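Ice-binding protein isoform1a (Antarctomyces psychrotrophicus, PDB 7BWX) probably binds to ice crystal surfaces, including prism planes, through a right-handed beta-solenoid and so acts as an antifreeze protein. Local coordinates at residues A[11-22]-A[62-73]; A[174-185]-A[191-202]. The protein carries 1 engineered substitution. One frame throughout, in Å; residues are numbered along the deposited sequence.

Contact 1 (A[11-22]-A[62-73])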
# COMPACT_ATOMS: atom_id res chain seq x y z
N LEU A 11 -10.31 -6.62 -2.87
CA LEU A 11 -10.26 -5.67 -1.72
C LEU A 11 -11.70 -5.33 -1.30
O LEU A 11 -11.83 -4.60 -0.32
CB LEU A 11 -9.50 -4.41 -2.09
CG LEU A 11 -8.01 -4.59 -2.34
CD1 LEU A 11 -7.37 -3.26 -2.71
CD2 LEU A 11 -7.33 -5.17 -1.15
N GLY A 12 -12.71 -5.80 -2.04
CA GLY A 12 -14.12 -5.56 -1.70
C GLY A 12 -14.38 -4.08 -1.46
O GLY A 12 -14.01 -3.23 -2.29
N ALA A 13 -14.98 -3.73 -0.33
CA ALA A 13 -15.37 -2.34 -0.07
C ALA A 13 -14.13 -1.48 0.21
O ALA A 13 -14.30 -0.25 0.19
CB ALA A 13 -16.36 -2.22 1.05
N ALA A 14 -12.96 -2.07 0.46
CA ALA A 14 -11.71 -1.28 0.69
C ALA A 14 -11.19 -0.70 -0.64
O ALA A 14 -10.30 0.15 -0.61
CB ALA A 14 -10.67 -2.12 1.36
N SER A 15 -11.71 -1.15 -1.80
CA SER A 15 -11.10 -0.84 -3.12
C SER A 15 -11.15 0.66 -3.44
O SER A 15 -10.31 1.09 -4.23
CB SER A 15 -11.74 -1.66 -4.23
OG SER A 15 -13.02 -1.11 -4.47
N SER A 16 -12.03 1.45 -2.84
CA SER A 16 -12.17 2.89 -3.11
C SER A 16 -11.34 3.77 -2.15
O SER A 16 -11.32 5.02 -2.34
CB SER A 16 -13.60 3.25 -3.10
OG SER A 16 -14.14 3.15 -1.78
N PHE A 17 -10.65 3.16 -1.18
CA PHE A 17 -9.95 3.92 -0.10
C PHE A 17 -8.51 4.22 -0.48
O PHE A 17 -7.78 3.30 -0.86
CB PHE A 17 -10.02 3.17 1.24
CG PHE A 17 -11.38 3.26 1.89
CD1 PHE A 17 -12.45 2.50 1.44
CD2 PHE A 17 -11.59 4.19 2.89
CE1 PHE A 17 -13.71 2.64 1.99
CE2 PHE A 17 -12.84 4.31 3.47
CZ PHE A 17 -13.90 3.54 3.02
N GLY A 18 -8.10 5.48 -0.29
CA GLY A 18 -6.67 5.84 -0.34
C GLY A 18 -5.98 5.59 0.98
O GLY A 18 -4.78 5.29 0.96
N ALA A 19 -6.71 5.74 2.08
CA ALA A 19 -6.19 5.54 3.45
C ALA A 19 -7.34 4.95 4.28
O ALA A 19 -8.47 5.54 4.34
CB ALA A 19 -5.67 6.80 4.04
N LEU A 20 -7.05 3.83 4.89
CA LEU A 20 -8.01 3.13 5.77
C LEU A 20 -7.23 2.61 6.97
O LEU A 20 -6.16 1.96 6.79
CB LEU A 20 -8.66 2.00 4.98
CG LEU A 20 -9.64 1.16 5.76
CD1 LEU A 20 -10.84 1.98 6.14
CD2 LEU A 20 -9.99 -0.06 4.91
N ALA A 21 -7.63 3.02 8.17
CA ALA A 21 -6.90 2.60 9.37
C ALA A 21 -7.88 2.58 10.52
O ALA A 21 -8.50 3.60 10.80
CB ALA A 21 -5.78 3.52 9.65
N PRO A 22 -7.96 1.46 11.24
CA PRO A 22 -8.95 1.38 12.30
C PRO A 22 -8.67 2.41 13.40
O PRO A 22 -9.61 3.07 13.88
CB PRO A 22 -8.82 -0.04 12.79
CG PRO A 22 -7.46 -0.53 12.30
CD PRO A 22 -7.20 0.23 11.02
N THR A 62 -19.84 1.40 5.66
CA THR A 62 -18.80 1.33 4.62
C THR A 62 -17.46 1.06 5.31
O THR A 62 -16.73 0.18 4.85
CB THR A 62 -18.77 2.55 3.70
OG1 THR A 62 -20.07 2.64 3.12
CG2 THR A 62 -17.72 2.39 2.63
N SER A 63 -17.11 1.82 6.32
CA SER A 63 -15.78 1.66 6.96
C SER A 63 -15.69 0.29 7.64
O SER A 63 -14.61 -0.32 7.58
CB SER A 63 -15.45 2.77 7.89
OG SER A 63 -16.40 2.93 8.95
N THR A 64 -16.74 -0.20 8.28
CA THR A 64 -16.69 -1.55 8.90
C THR A 64 -16.46 -2.62 7.83
O THR A 64 -15.56 -3.49 8.01
CB THR A 64 -17.94 -1.86 9.70
OG1 THR A 64 -17.93 -0.91 10.77
CG2 THR A 64 -17.95 -3.26 10.26
N GLN A 65 -17.22 -2.55 6.74
CA GLN A 65 -17.10 -3.57 5.67
C GLN A 65 -15.74 -3.41 4.98
O GLN A 65 -15.09 -4.44 4.70
CB GLN A 65 -18.24 -3.47 4.66
CG GLN A 65 -18.27 -4.62 3.65
CD GLN A 65 -18.54 -5.95 4.34
OE1 GLN A 65 -19.58 -6.11 4.93
NE2 GLN A 65 -17.56 -6.85 4.38
N ALA A 66 -15.29 -2.19 4.75
CA ALA A 66 -13.99 -1.93 4.10
C ALA A 66 -12.86 -2.48 4.97
O ALA A 66 -11.95 -3.20 4.45
CB ALA A 66 -13.78 -0.45 3.81
N PHE A 67 -12.90 -2.22 6.28
CA PHE A 67 -11.83 -2.73 7.15
C PHE A 67 -11.83 -4.26 7.13
O PHE A 67 -10.75 -4.91 6.97
CB PHE A 67 -11.92 -2.17 8.56
CG PHE A 67 -10.79 -2.68 9.39
CD1 PHE A 67 -9.50 -2.26 9.11
CD2 PHE A 67 -10.99 -3.64 10.36
CE1 PHE A 67 -8.44 -2.79 9.81
CE2 PHE A 67 -9.92 -4.13 11.09
CZ PHE A 67 -8.65 -3.73 10.78
N ALA A 68 -12.98 -4.87 7.33
CA ALA A 68 -13.09 -6.35 7.31
C ALA A 68 -12.52 -6.85 5.98
O ALA A 68 -11.72 -7.77 5.97
CB ALA A 68 -14.52 -6.77 7.43
N ASP A 69 -12.91 -6.23 4.88
CA ASP A 69 -12.45 -6.66 3.53
C ASP A 69 -10.93 -6.51 3.42
O ASP A 69 -10.31 -7.37 2.79
CB ASP A 69 -13.21 -5.92 2.42
CG ASP A 69 -14.70 -6.33 2.31
OD1 ASP A 69 -15.14 -7.35 2.98
OD2 ASP A 69 -15.43 -5.64 1.55
N SER A 70 -10.36 -5.45 4.00
CA SER A 70 -8.90 -5.21 3.95
C SER A 70 -8.21 -6.35 4.68
O SER A 70 -7.15 -6.84 4.22
CB SER A 70 -8.51 -3.86 4.48
OG SER A 70 -8.53 -3.78 5.90
N ARG A 71 -8.76 -6.79 5.80
CA ARG A 71 -8.12 -7.86 6.59
C ARG A 71 -8.31 -9.20 5.89
O ARG A 71 -7.37 -10.01 5.93
CB ARG A 71 -8.66 -7.88 8.01
CG ARG A 71 -8.37 -6.61 8.79
CD ARG A 71 -6.90 -6.23 8.82
NE ARG A 71 -6.57 -5.26 7.77
CZ ARG A 71 -5.33 -4.84 7.50
NH1 ARG A 71 -4.31 -5.35 8.15
NH2 ARG A 71 -5.12 -3.90 6.60
N THR A 72 -9.45 -9.44 5.26
CA THR A 72 -9.71 -10.66 4.47
C THR A 72 -8.63 -10.76 3.36
O THR A 72 -8.06 -11.85 3.10
CB THR A 72 -11.13 -10.63 3.91
OG1 THR A 72 -12.08 -10.54 4.99
CG2 THR A 72 -11.42 -11.84 3.03
N ALA A 73 -8.36 -9.65 2.69
CA ALA A 73 -7.34 -9.60 1.62
C ALA A 73 -5.96 -9.84 2.22
O ALA A 73 -5.16 -10.52 1.58
CB ALA A 73 -7.44 -8.26 0.88
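A loop, 3-10 turn and strand of segment 11-22 pack on one flank of helix 61-79, at residues 62-73, with A66 and D69 meeting the short 3-10 turn at 13-14 and L20 and P22 reaching the helix from strand 19-20 and beyond. The polar tie is D69: its OD2 accepts the backbone N of A13 through the anti lone pair, 2.7 Å away and almost straight at 178°. The other carboxylate oxygen, OD1, takes NE2 of Q65 from above the carboxylate plane, so both oxygens are held. G12 passes so close to this carboxylate that a beta carbon there would clash with OD2. One helical turn earlier, the methyl of A66 packs against CE1 of F17 at 3.6 Å, while CG2 of T62 sits at the edge of the same ring. In the ice-binding protein family a long helix lies alongside a right-handed beta-solenoid, and here segment 11-22 leads from the helix flank into strand 19-20 of the solenoid. L20, its CG anti to the backbone N (chi1 178°), extends CD2 to within 3.7 Å of the carbonyl O of A66. Farther along, P22 makes a CH-pi contact over one face of the F67 ring, CB lying 4.2 Å from the centroid; CG of R71 covers the opposite face. R71 also sends NE to OG of S70 and NH1 to the backbone O of A175 in the solenoid.

Contact 2 (A[174-185]-A[191-202])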
# COMPACT_ATOMS: atom_id res chain seq x y z
N ILE A 174 -1.07 -3.24 2.08
CA ILE A 174 -1.92 -3.88 3.12
C ILE A 174 -1.01 -4.32 4.25
O ILE A 174 -0.31 -5.31 4.13
CB ILE A 174 -2.75 -5.01 2.52
CG1 ILE A 174 -3.31 -4.62 1.15
CG2 ILE A 174 -3.82 -5.38 3.52
CD1 ILE A 174 -4.20 -5.71 0.55
N ALA A 175 -0.89 -3.47 5.24
CA ALA A 175 0.01 -3.71 6.38
C ALA A 175 -0.77 -4.30 7.56
O ALA A 175 -1.87 -3.85 7.85
CB ALA A 175 0.66 -2.42 6.78
N ASN A 176 -0.12 -5.18 8.30
CA ASN A 176 -0.68 -5.79 9.52
C ASN A 176 -0.85 -4.72 10.59
O ASN A 176 -1.85 -4.76 11.31
CB ASN A 176 0.23 -6.87 10.01
CG ASN A 176 -0.42 -7.68 11.11
OD1 ASN A 176 -1.43 -8.31 10.85
ND2 ASN A 176 0.15 -7.63 12.31
N ALA A 177 0.07 -3.77 10.66
CA ALA A 177 0.09 -2.73 11.70
C ALA A 177 0.21 -1.34 11.04
O ALA A 177 -0.71 -0.96 10.33
CB ALA A 177 1.19 -3.06 12.65
N LEU A 178 1.26 -0.59 11.32
CA LEU A 178 1.34 0.86 11.03
C LEU A 178 1.72 1.06 9.57
O LEU A 178 2.55 0.26 9.07
CB LEU A 178 2.41 1.49 11.91
CG LEU A 178 2.50 3.02 11.85
CD1 LEU A 178 1.27 3.60 12.55
CD2 LEU A 178 3.77 3.53 12.54
N ILE A 179 1.18 2.12 8.94
CA ILE A 179 1.75 2.65 7.66
C ILE A 179 2.13 4.08 7.93
O ILE A 179 1.25 4.85 8.27
CB ILE A 179 0.82 2.51 6.46
CG1 ILE A 179 0.46 1.06 6.20
CG2 ILE A 179 1.48 3.11 5.20
CD1 ILE A 179 -0.59 0.86 5.16
N ALA A 180 3.41 4.42 7.74
CA ALA A 180 3.93 5.79 7.89
C ALA A 180 4.46 6.25 6.52
O ALA A 180 5.38 5.62 5.99
CB ALA A 180 4.97 5.85 8.95
N ALA A 181 3.84 7.28 5.96
CA ALA A 181 4.32 7.93 4.74
C ALA A 181 5.05 9.20 5.17
O ALA A 181 4.42 10.13 5.72
CB ALA A 181 3.15 8.13 3.82
N GLN A 182 6.35 9.22 4.97
CA GLN A 182 7.19 10.37 5.35
C GLN A 182 7.05 11.49 4.31
O GLN A 182 6.44 11.29 3.24
CB GLN A 182 8.64 9.91 5.54
CG GLN A 182 8.77 8.96 6.73
CD GLN A 182 10.17 8.45 6.94
OE1 GLN A 182 11.02 8.47 6.07
NE2 GLN A 182 10.42 8.01 8.16
N THR A 183 7.56 12.67 4.68
CA THR A 183 7.41 13.93 3.94
C THR A 183 7.54 13.68 2.44
O THR A 183 8.58 13.25 1.97
CB THR A 183 8.46 14.97 4.37
OG1 THR A 183 8.50 14.95 5.80
CG2 THR A 183 8.11 16.37 3.90
N GLY A 184 6.48 14.00 1.74
CA GLY A 184 6.51 14.12 0.28
C GLY A 184 6.35 12.78 -0.39
O GLY A 184 6.35 12.79 -1.64
N ALA A 185 6.26 11.67 0.35
CA ALA A 185 6.03 10.38 -0.34
C ALA A 185 4.74 10.43 -1.16
O ALA A 185 3.72 11.01 -0.71
CB ALA A 185 6.04 9.23 0.65
N LEU A 191 -3.26 2.92 1.00
CA LEU A 191 -2.63 2.63 2.29
C LEU A 191 -3.68 2.01 3.22
O LEU A 191 -4.54 2.76 3.71
CB LEU A 191 -2.03 3.91 2.88
CG LEU A 191 -1.06 4.65 1.96
CD1 LEU A 191 -0.56 5.89 2.62
CD2 LEU A 191 0.09 3.79 1.49
N LEU A 192 -3.66 0.67 3.36
CA LEU A 192 -4.68 -0.08 4.14
C LEU A 192 -3.99 -0.69 5.36
O LEU A 192 -3.31 -1.75 5.24
CB LEU A 192 -5.30 -1.14 3.22
CG LEU A 192 -5.85 -0.66 1.89
CD1 LEU A 192 -6.49 -1.80 1.15
CD2 LEU A 192 -6.88 0.45 2.04
N ALA A 193 -4.07 0.02 6.48
CA ALA A 193 -3.30 -0.27 7.71
C ALA A 193 -4.13 -1.11 8.66
O ALA A 193 -5.37 -1.03 8.59
CB ALA A 193 -2.87 0.98 8.41
N GLY A 194 -3.46 -1.90 9.49
CA GLY A 194 -4.12 -2.67 10.55
C GLY A 194 -4.16 -1.89 11.86
O GLY A 194 -4.83 -2.35 12.79
N SER A 195 -3.41 -0.79 11.98
CA SER A 195 -3.43 0.08 13.19
C SER A 195 -3.74 1.53 12.79
O SER A 195 -4.93 1.87 12.75
CB SER A 195 -2.14 -0.07 13.99
OG SER A 195 -0.97 0.29 13.25
N ALA A 196 -2.71 2.35 12.56
CA ALA A 196 -2.86 3.76 12.18
C ALA A 196 -2.13 4.01 10.86
O ALA A 196 -1.28 3.20 10.46
CB ALA A 196 -2.36 4.68 13.27
N VAL A 197 -2.50 5.09 10.19
CA VAL A 197 -1.71 5.66 9.06
C VAL A 197 -1.20 7.02 9.52
O VAL A 197 -2.02 7.84 10.00
CB VAL A 197 -2.57 5.77 7.80
CG1 VAL A 197 -1.87 6.60 6.71
CG2 VAL A 197 -2.91 4.41 7.27
N THR A 198 0.09 7.27 9.37
CA THR A 198 0.64 8.64 9.58
C THR A 198 1.06 9.19 8.22
O THR A 198 1.62 8.42 7.38
CB THR A 198 1.81 8.70 10.56
OG1 THR A 198 2.96 8.05 10.01
CG2 THR A 198 1.43 8.06 11.88
N LEU A 199 0.73 10.46 8.00
CA LEU A 199 1.00 11.13 6.71
C LEU A 199 1.74 12.43 6.98
O LEU A 199 1.49 13.09 7.99
CB LEU A 199 -0.31 11.39 6.00
CG LEU A 199 -1.21 10.18 5.73
CD1 LEU A 199 -2.57 10.67 5.32
CD2 LEU A 199 -0.63 9.27 4.66
N ASP A 200 2.59 12.82 6.03
CA ASP A 200 3.23 14.15 6.05
C ASP A 200 3.37 14.61 4.58
O ASP A 200 4.24 14.07 3.89
CB ASP A 200 4.56 14.07 6.79
CG ASP A 200 5.28 15.43 6.84
OD1 ASP A 200 4.81 16.40 6.23
OD2 ASP A 200 6.32 15.49 7.47
N SER A 201 2.53 15.54 4.15
CA SER A 201 2.59 16.18 2.82
C SER A 201 2.66 15.11 1.76
O SER A 201 3.50 15.21 0.83
CB SER A 201 3.80 17.09 2.78
OG SER A 201 3.77 17.88 3.97
N ASN A 202 1.72 14.17 1.79
CA ASN A 202 1.72 13.06 0.82
C ASN A 202 0.67 13.28 -0.25
O ASN A 202 -0.28 14.07 -0.07
CB ASN A 202 1.47 11.70 1.47
CG ASN A 202 2.43 11.50 2.61
OD1 ASN A 202 2.00 11.45 3.77
ND2 ASN A 202 3.69 11.35 2.27
O HOH W 1 4.21 9.92 8.44
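I179 lays its CD1 over the backbone of 191-193, 3.6 Å from N of L192, and sets CG2 against CD2 of L191 at 4.0 Å. With CG1 beside the backbone N (chi1 -59°) and the chain extended at chi2, the delta methyl comes near CB of A193. A181 follows on the same inward side, touching CD2 of L199. These side chains pack inside a right-handed beta-solenoid, whose neighbouring coils bring strands 179-181 and 197-200 parallel within 1°, their axes 4.7 Å apart. Their backbones are joined by I179 N to A196 O, T198 N to I179 O and A181 N to T198 O. On the other face OG1 of T198 lies 3.2 Å from CB of A180, and a water joins this hydroxyl to O of A181. At the turn beyond, T183 OG1 donates to D200 OD2 over 2.8 Å, coming from above the carboxylate plane, while S201 OG holds OD1. N202 bridges the type II turn 182-185: ND2 gives hydrogen bonds to O of Q182 (2.9 Å) and O of A185 (3.0 Å), both close to its amide plane, and OD1 accepts N of D200. A leucine here would probably leave both carbonyls without their shared donor and N of D200 without its side-chain acceptor. G184, third in this turn with positive phi (83°), hydrogen-bonds through N to D200 O.

In the fold
From the N terminus, segment 11-22 comes first, and contact 1 closes a loop of 39 residues when helix 61-79 returns to it. Contact 2 opens only much later and spans just five intervening residues, joining consecutive turns of the solenoid, so the two loops follow in series and neither nest nor cross. In space they nevertheless meet: G18 O and L20 O probably accept hydrogen bonds from L191 N and A193 N, and P22 packs on A193 and G194. Strand 19-20 thus lies between strands 36-39 and 186-192, parallel to both, setting an N-terminal strand beside a late coil, while the helix of contact 1 also packs on strand 172-175, where contact 2 begins.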